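Local coordinates for ripening-associated protein (Musa acuminata, PDB 4PIT) that binds mannose-containing glycans as a jacalin-related banana lectin, here an engineered variant whose two sugar pockets are occupied by mannose, at residues 8-13 and 110-115; 33-38 and 81-86. The protein carries 1 engineered substitution. All blocks are in the same frame, centred on the assembly; numbering follows the deposited sequence.

Interaction 1 of 2, residues 8-13 and 110-115; sequences GAWGGN and TPFSLP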
loop_
_atom_site.group_PDB
_atom_site.type_symbol
_atom_site.label_atom_id
_atom_site.label_comp_id
_atom_site.label_asym_id
_atom_site.label_seq_id
_atom_site.Cartn_x
_atom_site.Cartn_y
_atom_site.Cartn_z
ATOM N N GLY B 8 -4.377 3.315 1.985
ATOM C CA GLY B 8 -5.677 2.716 1.794
ATOM C C GLY B 8 -6.715 3.828 1.768
ATOM O O GLY B 8 -6.370 5.009 1.611
ATOM N N ALA B 9 -7.988 3.519 1.957
ATOM C CA ALA B 9 -8.516 2.185 2.186
ATOM C C ALA B 9 -8.653 1.419 0.889
ATOM O O ALA B 9 -8.745 2.032 -0.199
ATOM C CB ALA B 9 -9.886 2.292 2.853
ATOM N N TRP B 10 -8.606 0.094 1.015
ATOM C CA TRP B 10 -8.886 -0.842 -0.068
ATOM C C TRP B 10 -10.280 -1.377 0.148
ATOM O O TRP B 10 -10.622 -1.740 1.279
ATOM C CB TRP B 10 -7.883 -1.995 -0.079
ATOM C CG TRP B 10 -6.511 -1.552 -0.504
ATOM C CD1 TRP B 10 -6.051 -1.422 -1.786
ATOM C CD2 TRP B 10 -5.458 -1.100 0.351
ATOM N NE1 TRP B 10 -4.760 -0.962 -1.782
ATOM C CE2 TRP B 10 -4.371 -0.738 -0.480
ATOM C CE3 TRP B 10 -5.320 -0.977 1.740
ATOM C CZ2 TRP B 10 -3.144 -0.289 0.041
ATOM C CZ3 TRP B 10 -4.135 -0.470 2.258
ATOM C CH2 TRP B 10 -3.053 -0.139 1.410
ATOM N N GLY B 11 -11.067 -1.414 -0.916
ATOM C CA GLY B 11 -12.450 -1.890 -0.852
ATOM C C GLY B 11 -13.403 -0.921 -1.507
ATOM O O GLY B 11 -13.033 -0.155 -2.408
ATOM N N GLY B 12 -14.648 -0.995 -1.072
ATOM C CA GLY B 12 -15.739 -0.207 -1.629
ATOM C C GLY B 12 -16.095 1.060 -0.900
ATOM O O GLY B 12 -15.498 1.404 0.135
ATOM N N ASN B 13 -17.086 1.776 -1.447
ATOM C CA ASN B 13 -17.540 3.046 -0.901
ATOM C C ASN B 13 -18.858 2.970 -0.126
ATOM O O ASN B 13 -19.356 4.012 0.341
ATOM C CB ASN B 13 -17.709 4.033 -2.032
ATOM C CG ASN B 13 -16.415 4.335 -2.709
ATOM O OD1 ASN B 13 -15.560 5.035 -2.156
ATOM N ND2 ASN B 13 -16.246 3.798 -3.891
ATOM N N THR B 110 -10.247 -8.421 -6.953
ATOM C CA THR B 110 -9.079 -7.628 -7.330
ATOM C C THR B 110 -8.106 -7.703 -6.182
ATOM O O THR B 110 -8.430 -7.183 -5.108
ATOM C CB THR B 110 -9.468 -6.175 -7.633
ATOM O OG1 THR B 110 -10.481 -6.157 -8.651
ATOM C CG2 THR B 110 -8.268 -5.336 -8.098
ATOM N N PRO B 111 -6.934 -8.336 -6.329
ATOM C CA PRO B 111 -6.021 -8.385 -5.193
ATOM C C PRO B 111 -5.432 -7.040 -4.802
ATOM O O PRO B 111 -5.266 -6.151 -5.622
ATOM C CB PRO B 111 -4.886 -9.298 -5.662
ATOM C CG PRO B 111 -4.988 -9.360 -7.114
ATOM C CD PRO B 111 -6.410 -9.065 -7.508
ATOM N N PHE B 112 -5.062 -6.924 -3.530
ATOM C CA PHE B 112 -4.286 -5.800 -3.045
ATOM C C PHE B 112 -3.248 -6.347 -2.091
ATOM O O PHE B 112 -3.448 -7.411 -1.480
ATOM C CB PHE B 112 -5.133 -4.706 -2.386
ATOM C CG PHE B 112 -5.715 -5.077 -1.047
ATOM C CD1 PHE B 112 -6.943 -5.719 -0.961
ATOM C CD2 PHE B 112 -5.056 -4.741 0.134
ATOM C CE1 PHE B 112 -7.478 -6.083 0.288
ATOM C CE2 PHE B 112 -5.595 -5.093 1.382
ATOM C CZ PHE B 112 -6.810 -5.729 1.454
ATOM N N SER B 113 -2.164 -5.619 -1.937
ATOM C CA SER B 113 -1.113 -6.041 -1.032
ATOM C C SER B 113 -0.359 -4.873 -0.500
ATOM O O SER B 113 -0.031 -3.934 -1.263
ATOM C CB SER B 113 -0.145 -6.991 -1.727
ATOM O OG SER B 113 0.381 -6.421 -2.920
ATOM N N LEU B 114 -0.045 -4.939 0.812
ATOM C CA LEU B 114 0.733 -3.930 1.457
ATOM C C LEU B 114 1.937 -4.529 2.156
ATOM O O LEU B 114 1.911 -4.746 3.374
ATOM C CB LEU B 114 -0.114 -3.071 2.420
ATOM C CG LEU B 114 0.627 -1.932 3.078
ATOM C CD1 LEU B 114 0.963 -0.832 2.061
ATOM C CD2 LEU B 114 -0.194 -1.378 4.238
ATOM N N PRO B 115 3.022 -4.812 1.403
ATOM C CA PRO B 115 4.274 -5.194 2.064
ATOM C C PRO B 115 4.904 -3.941 2.662
ATOM O O PRO B 115 4.824 -2.888 2.052
ATOM C CB PRO B 115 5.119 -5.787 0.931
ATOM C CG PRO B 115 4.478 -5.403 -0.311
ATOM C CD PRO B 115 3.217 -4.626 -0.055
#
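The indole of Trp10 lies flat against the phenyl ring of Phe112, joining strand 5-11 to strand 110-116, which belong to two different antiparallel sheets of the beta-prism fold shared by jacalin-related lectins. The tight part of the contact is an offset stack: the five-membered ring of Trp10 and the Phe112 ring are nearly parallel, their planes 9° apart and their centroids separated by 4.5 Å. The slip between the rings brings Trp10 CB over the centre of the phenyl face, a CH-pi contact only 7° off the ring normal. In return, Phe112 CB sits over the indole face, 3.5 Å from Trp10 CD1. Phe112 places its CG between its own backbone N and carbonyl carbon, which directs the ring to the indole, and chi2 of -88° turns its face to it. On the opposite indole face lies Gly8, whose CA rests 3.6 Å above the ring plane, so the tryptophan is sandwiched between its own strand and the phenylalanine.

Packing is looser at the far end of the indole. There Leu114 approaches at about a right angle and a single methyl makes the contact, with CD1 4.1 Å from Trp10 CH2. Met76, Val80, Leu89 and Leu92 add further apolar contacts around Phe112. The looser end lies at the subunit interface, where Leu114 packs on its counterpart and Trp10 on Pro115 of the second subunit.

Across the segments there is no hydrogen bond, and the one polar atom of the indole, NE1, is satisfied by the carbonyl O of Ser113 of the second subunit. One residue thus combines two chemistries: one face of its ring joins two sheets within the chain, while its N-H ties that chain to its partner in the dimer.

Interaction 2 of 2, residues 33-38 and 81-86; sequences SGDVVD and ANYTGA. Engineered in segment 81-86: Thr84 (natural residue His). With MAN (alpha-D-mannopyranose), chain G; MAN (alpha-D-mannopyranose), chain F; MAN (alpha-D-mannopyranose), chain C.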
loop_
_atom_site.group_PDB
_atom_site.type_symbol
_atom_site.label_atom_id
_atom_site.label_comp_id
_atom_site.label_asym_id
_atom_site.label_seq_id
_atom_site.Cartn_x
_atom_site.Cartn_y
_atom_site.Cartn_z
ATOM N N SER B 33 -15.258 -13.899 9.186
ATOM C CA SER B 33 -15.398 -14.129 7.762
ATOM C C SER B 33 -16.188 -15.368 7.450
ATOM O O SER B 33 -16.246 -16.310 8.255
ATOM C CB SER B 33 -14.020 -14.259 7.107
ATOM O OG SER B 33 -13.306 -15.399 7.568
ATOM N N GLY B 34 -16.679 -15.410 6.230
ATOM C CA GLY B 34 -17.361 -16.595 5.700
ATOM C C GLY B 34 -17.040 -16.617 4.225
ATOM O O GLY B 34 -15.872 -16.768 3.846
ATOM N N ASP B 35 -18.055 -16.341 3.382
ATOM C CA ASP B 35 -17.798 -16.154 1.949
ATOM C C ASP B 35 -16.884 -14.926 1.776
ATOM O O ASP B 35 -16.002 -14.902 0.913
ATOM C CB ASP B 35 -19.101 -15.888 1.210
ATOM C CG ASP B 35 -20.039 -17.055 0.992
ATOM O OD1 ASP B 35 -19.657 -18.193 1.321
ATOM O OD2 ASP B 35 -21.159 -16.814 0.523
ATOM N N VAL B 36 -17.136 -13.887 2.599
ATOM C CA VAL B 36 -16.363 -12.640 2.543
ATOM C C VAL B 36 -15.919 -12.247 3.941
ATOM O O VAL B 36 -16.162 -12.989 4.899
ATOM C CB VAL B 36 -17.173 -11.488 1.874
ATOM C CG1 VAL B 36 -17.531 -11.831 0.427
ATOM C CG2 VAL B 36 -18.422 -11.111 2.673
ATOM N N VAL B 37 -15.307 -11.064 4.072
ATOM C CA VAL B 37 -14.943 -10.561 5.399
ATOM C C VAL B 37 -16.144 -9.791 5.907
ATOM O O VAL B 37 -16.521 -8.758 5.340
ATOM C CB VAL B 37 -13.662 -9.700 5.334
ATOM C CG1 VAL B 37 -13.310 -9.173 6.730
ATOM C CG2 VAL B 37 -12.488 -10.512 4.779
ATOM N N ASP B 38 -16.792 -10.329 6.958
ATOM C CA ASP B 38 -17.975 -9.711 7.532
ATOM C C ASP B 38 -17.636 -8.518 8.388
ATOM O O ASP B 38 -18.393 -7.577 8.457
ATOM C CB ASP B 38 -18.695 -10.751 8.404
ATOM C CG ASP B 38 -19.306 -11.850 7.546
ATOM O OD1 ASP B 38 -18.561 -12.800 7.167
ATOM O OD2 ASP B 38 -20.497 -11.719 7.184
ATOM N N ALA B 81 -13.803 -7.765 -3.547
ATOM C CA ALA B 81 -14.750 -8.597 -4.297
ATOM C C ALA B 81 -16.086 -7.955 -4.467
ATOM O O ALA B 81 -16.478 -7.089 -3.695
ATOM C CB ALA B 81 -14.939 -9.909 -3.565
ATOM N N ASN B 82 -16.829 -8.429 -5.475
ATOM C CA ASN B 82 -18.217 -8.042 -5.694
ATOM C C ASN B 82 -19.039 -9.106 -5.047
ATOM O O ASN B 82 -18.879 -10.269 -5.403
ATOM C CB ASN B 82 -18.519 -8.024 -7.195
ATOM C CG ASN B 82 -17.841 -6.910 -7.923
ATOM O OD1 ASN B 82 -17.879 -5.759 -7.494
ATOM N ND2 ASN B 82 -17.168 -7.241 -9.022
ATOM N N TYR B 83 -19.848 -8.762 -4.065
ATOM C CA TYR B 83 -20.613 -9.767 -3.344
ATOM C C TYR B 83 -21.949 -9.177 -2.932
ATOM O O TYR B 83 -21.999 -8.144 -2.283
ATOM C CB TYR B 83 -19.805 -10.244 -2.119
ATOM C CG TYR B 83 -20.470 -11.345 -1.322
ATOM C CD1 TYR B 83 -20.416 -12.672 -1.744
ATOM C CD2 TYR B 83 -21.086 -11.072 -0.102
ATOM C CE1 TYR B 83 -20.934 -13.703 -0.954
ATOM C CE2 TYR B 83 -21.636 -12.084 0.670
ATOM C CZ TYR B 83 -21.546 -13.399 0.248
ATOM O OH TYR B 83 -22.098 -14.376 1.037
ATOM N N THR B 84 -23.050 -9.847 -3.327
ATOM C CA THR B 84 -24.428 -9.371 -3.077
ATOM C C THR B 84 -24.647 -7.940 -3.643
ATOM O O THR B 84 -25.522 -7.214 -3.185
ATOM C CB THR B 84 -24.855 -9.499 -1.581
ATOM O OG1 THR B 84 -24.185 -8.516 -0.763
ATOM C CG2 THR B 84 -24.632 -10.912 -1.026
ATOM N N GLY B 85 -23.900 -7.603 -4.697
ATOM C CA GLY B 85 -23.974 -6.290 -5.321
ATOM C C GLY B 85 -23.164 -5.210 -4.643
ATOM O O GLY B 85 -23.261 -4.043 -5.030
ATOM N N ALA B 86 -22.407 -5.580 -3.586
ATOM C CA ALA B 86 -21.567 -4.628 -2.867
ATOM C C ALA B 86 -20.101 -4.900 -3.173
ATOM O O ALA B 86 -19.734 -6.040 -3.485
ATOM C CB ALA B 86 -21.815 -4.775 -1.361
HETATM C C1 MAN G . -21.542 -17.323 4.789
HETATM C C2 MAN G . -21.613 -17.452 6.307
HETATM C C3 MAN G . -22.150 -16.167 6.940
HETATM C C4 MAN G . -21.388 -14.934 6.457
HETATM C C5 MAN G . -21.357 -14.882 4.929
HETATM C C6 MAN G . -20.482 -13.765 4.387
HETATM O O2 MAN G . -20.315 -17.763 6.789
HETATM O O3 MAN G . -22.092 -16.232 8.360
HETATM O O4 MAN G . -22.055 -13.784 6.951
HETATM O O5 MAN G . -20.834 -16.120 4.414
HETATM O O6 MAN G . -19.117 -13.900 4.801
HETATM C C1 MAN F . -25.290 -5.639 0.965
HETATM C C2 MAN F . -26.340 -4.944 1.826
HETATM C C3 MAN F . -27.641 -4.830 1.032
HETATM C C4 MAN F . -27.393 -4.051 -0.260
HETATM C C5 MAN F . -26.253 -4.678 -1.063
HETATM C C6 MAN F . -25.804 -3.819 -2.229
HETATM O O1 MAN F . -25.670 -7.013 0.742
HETATM O O2 MAN F . -25.927 -3.609 2.091
HETATM O O3 MAN F . -28.609 -4.136 1.807
HETATM O O4 MAN F . -28.585 -4.076 -1.048
HETATM O O5 MAN F . -25.093 -4.881 -0.230
HETATM O O6 MAN F . -25.465 -2.479 -1.830
HETATM C C1 MAN C . -23.959 -16.622 2.305
HETATM C C2 MAN C . -23.018 -17.673 2.904
HETATM C C3 MAN C . -23.576 -19.081 2.702
HETATM C C4 MAN C . -25.009 -19.177 3.214
HETATM C C5 MAN C . -25.847 -18.097 2.536
HETATM C C6 MAN C . -27.293 -18.061 2.969
HETATM O O1 MAN C . -23.914 -16.683 0.909
HETATM O O2 MAN C . -22.872 -17.382 4.288
HETATM O O3 MAN C . -22.749 -20.052 3.335
HETATM O O4 MAN C . -25.544 -20.471 2.949
HETATM O O5 MAN C . -25.286 -16.802 2.814
HETATM O O6 MAN C . -28.081 -17.372 2.008
#
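Tyr83 meets Asp35 and Val36 at a mannose pocket of the jacalin-type beta-prism, where the loop before strand 37-46 meets the end of strand 73-83; Tyr83 also opens the type I' beta turn that ends at Ala86.

The apolar part is a CH-pi contact. Val36 CG1 lies over one face of the tyrosine ring, 3.7 Å from its centroid, while Thr84 CG2, from an engineered residue, lies over the rim of the opposite face. The edge-to-face neighbour Phe131 adds a further aromatic contact.

One hydrogen bond crosses the segments. With CG anti to the backbone N (chi1 -177°), the tyrosine extends its hydroxyl to the carboxylate, and Tyr83 OH donates to Asp35 OD2 at 2.7 Å. The carboxylate stands nearly perpendicular to the ring, at 85°, and its oxygen is met on the anti side. The same OD2 also accepts from O1 of the chain C mannose.

The chain G mannose is held by backbone and side-chain hydrogen bonds. The backbone N atoms of Asp35 and Val36 donate to its O5 and O6, and Asp38 takes O6 on OD1 and O4 on OD2, a two-pronged grip on the sugar's hydroxyls.

Within the turn, Tyr83 O accepts from Ala86 N and Thr84 OG1 on opposite faces of its plane. Thr84 OG1 itself receives a hydrogen bond from O1 of the chain F mannose at 2.6 Å.

In the fold
Both interactions reach the same sheet, in which strand 110-116 of interaction 1 neighbours strand 73-83 of interaction 2. Their centres are 14 Å apart and their nearest atoms about 5 Å, without touching. Along the chain, interaction 2 is nested inside the loop that interaction 1 closes. Interaction 1 is buried and borders the second subunit, whereas interaction 2 contributes residues to both glycan pockets: Gly34, Asp35, Val36, Asp38 and Tyr83 to one, Thr84, Gly85 and Ala86 to the other. Phe131 belongs to both pockets. Segment 8-13 leads directly into Gly14 and Gly15, which line the pocket of Thr84, Gly85 and Ala86.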